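Local coordinates for protein uridylate-specific endoribonuclease nsp11 (Prrsv 16244b, PDB 5EYI) that probably cleaves RNA at uridylates, degrading the 5'-polyuridines made during viral replication and so blunting host double-stranded RNA sensing, at residues S5-V11 and S86-T90. The protein carries 1 engineered substitution. Residues are numbered along the deposited sequence; the frame is centred on the assembly and turned at random.
Sequences SSPLPKV and SYYLT
With CG between the backbone N and the carbonyl carbon (chi1 52°), the side chain of Tyr87 leaves strand 85-93 and runs along the segment Ser5-Pro7, while Ser5 turns its OG back to the strand at an intermediate chi1 of 32°. The hydroxyl of Ser5 donates to the carbonyl of Ser86, OG to O 2.7 Å, lying in the carbonyl plane with a C=O...OG angle of 154°. The bond holds Ser5 beside the start of the tyrosine side chain, its OG 3.7 Å from Tyr87 CB.

Farther out, the peptide joining Ser6 and Pro7 lies over one face of the Tyr87 ring near its rim, with the Ser6 carbonyl carbon and the Pro7 N each about 4.0 Å above the ring plane. Pro7 continues this cover toward the phenol end, where its CB is 3.7 Å from Tyr87 CZ. The Val11 and Tyr87 side chains point at each other, both methyls of Val11, CG1 and CG2, lying 3.9 Å from Tyr87 OH. Val11 CG1 also touches Leu89 CD1, and Leu89 CG sits in plane at the edge of the Tyr87 ring. The contact thus joins segment 5-11, whose Ser6 bonds through its backbone to Met72 of strand 71-73, to the mixed sheet of the N-terminal domain, where Leu89 also packs on Leu52 and Ala54.

The phenol end is nevertheless polar: a water lies 2.6 Å from Tyr87 OH and accepts a hydrogen bond from Leu8 N at 3.0 Å. Leu8 is the N-cap residue of helix 9-14, and thus the water links the tyrosine to the start of that helix. At the other end, Ser5 and Ser86 help line the pocket holding a 2-(2-methoxyethoxy)ethanol molecule, probably from the crystallisation liquor, away from the predicted active site. A buried, largely apolar junction is therefore held on one side by a direct bond to the peptide leading into Tyr87, and on the other by a water bridge at its phenol.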
# COMPACT_ATOMS: atom_id res chain seq x y z
N SER A 5 32.67 10.66 -8.67
CA SER A 5 31.65 9.66 -8.59
C SER A 5 30.52 10.07 -9.54
O SER A 5 30.33 11.24 -9.85
CB SER A 5 31.17 9.56 -7.15
OG SER A 5 31.27 10.82 -6.54
N SER A 6 29.79 9.07 -10.01
CA SER A 6 28.72 9.27 -10.98
C SER A 6 27.59 8.30 -10.66
O SER A 6 27.81 7.30 -9.98
CB SER A 6 29.24 9.05 -12.40
OG SER A 6 30.10 7.93 -12.48
N PRO A 7 26.37 8.61 -11.15
CA PRO A 7 25.24 7.76 -10.83
C PRO A 7 25.30 6.40 -11.47
O PRO A 7 25.93 6.22 -12.53
CB PRO A 7 24.03 8.54 -11.38
CG PRO A 7 24.60 9.43 -12.42
CD PRO A 7 25.96 9.81 -11.90
N LEU A 8 24.63 5.46 -10.82
CA LEU A 8 24.30 4.18 -11.45
C LEU A 8 23.42 4.49 -12.68
O LEU A 8 22.66 5.46 -12.64
CB LEU A 8 23.55 3.27 -10.48
CG LEU A 8 24.33 2.86 -9.21
CD1 LEU A 8 23.40 2.18 -8.22
CD2 LEU A 8 25.49 1.95 -9.55
N PRO A 9 23.53 3.70 -13.76
CA PRO A 9 22.81 4.10 -14.99
C PRO A 9 21.32 4.41 -14.81
O PRO A 9 20.83 5.41 -15.32
CB PRO A 9 23.03 2.91 -15.93
CG PRO A 9 24.36 2.36 -15.51
CD PRO A 9 24.47 2.59 -14.03
N LYS A 10 20.63 3.57 -14.04
CA LYS A 10 19.19 3.72 -13.79
C LYS A 10 18.75 5.07 -13.23
O LYS A 10 17.66 5.53 -13.56
CB LYS A 10 18.68 2.60 -12.89
CG LYS A 10 19.29 2.56 -11.49
CD LYS A 10 19.06 1.21 -10.86
CE LYS A 10 19.79 1.11 -9.53
NZ LYS A 10 19.64 -0.24 -8.94
N VAL A 11 19.58 5.70 -12.39
CA VAL A 11 19.26 7.01 -11.81
C VAL A 11 19.13 8.05 -12.92
O VAL A 11 18.14 8.80 -12.97
CB VAL A 11 20.33 7.47 -10.78
CG1 VAL A 11 20.25 8.96 -10.50
CG2 VAL A 11 20.17 6.70 -9.48
N SER A 86 27.13 10.52 -1.95
CA SER A 86 27.87 9.77 -2.96
C SER A 86 28.31 10.69 -4.09
O SER A 86 29.44 10.59 -4.57
CB SER A 86 27.02 8.61 -3.50
OG SER A 86 26.55 7.81 -2.44
N TYR A 87 27.40 11.56 -4.51
CA TYR A 87 27.66 12.57 -5.56
C TYR A 87 26.52 13.59 -5.51
O TYR A 87 25.51 13.35 -4.85
CB TYR A 87 27.73 11.92 -6.97
CG TYR A 87 26.53 11.03 -7.28
CD1 TYR A 87 26.56 9.67 -6.99
CD2 TYR A 87 25.37 11.56 -7.83
CE1 TYR A 87 25.46 8.86 -7.24
CE2 TYR A 87 24.26 10.75 -8.08
CZ TYR A 87 24.32 9.40 -7.78
OH TYR A 87 23.22 8.60 -8.03
N TYR A 88 26.70 14.72 -6.18
CA TYR A 88 25.65 15.72 -6.40
C TYR A 88 25.16 15.61 -7.82
O TYR A 88 25.94 15.29 -8.71
CB TYR A 88 26.18 17.14 -6.16
CG TYR A 88 26.40 17.44 -4.71
CD1 TYR A 88 27.60 17.10 -4.09
CD2 TYR A 88 25.41 18.04 -3.94
CE1 TYR A 88 27.80 17.35 -2.76
CE2 TYR A 88 25.61 18.29 -2.60
CZ TYR A 88 26.80 17.94 -2.02
OH TYR A 88 27.00 18.18 -0.68
N LEU A 89 23.88 15.88 -8.03
CA LEU A 89 23.30 15.98 -9.37
C LEU A 89 22.74 17.36 -9.60
O LEU A 89 22.04 17.90 -8.74
CB LEU A 89 22.19 14.94 -9.58
CG LEU A 89 22.60 13.49 -9.81
CD1 LEU A 89 21.36 12.66 -10.09
CD2 LEU A 89 23.61 13.34 -10.94
N THR A 90 23.04 17.92 -10.76
CA THR A 90 22.45 19.19 -11.17
C THR A 90 21.88 19.03 -12.57
O THR A 90 22.59 18.64 -13.48
CB THR A 90 23.50 20.32 -11.12
OG1 THR A 90 24.25 20.22 -9.91
CG2 THR A 90 22.81 21.68 -11.16
O HOH W 1 23.33 6.03 -8.23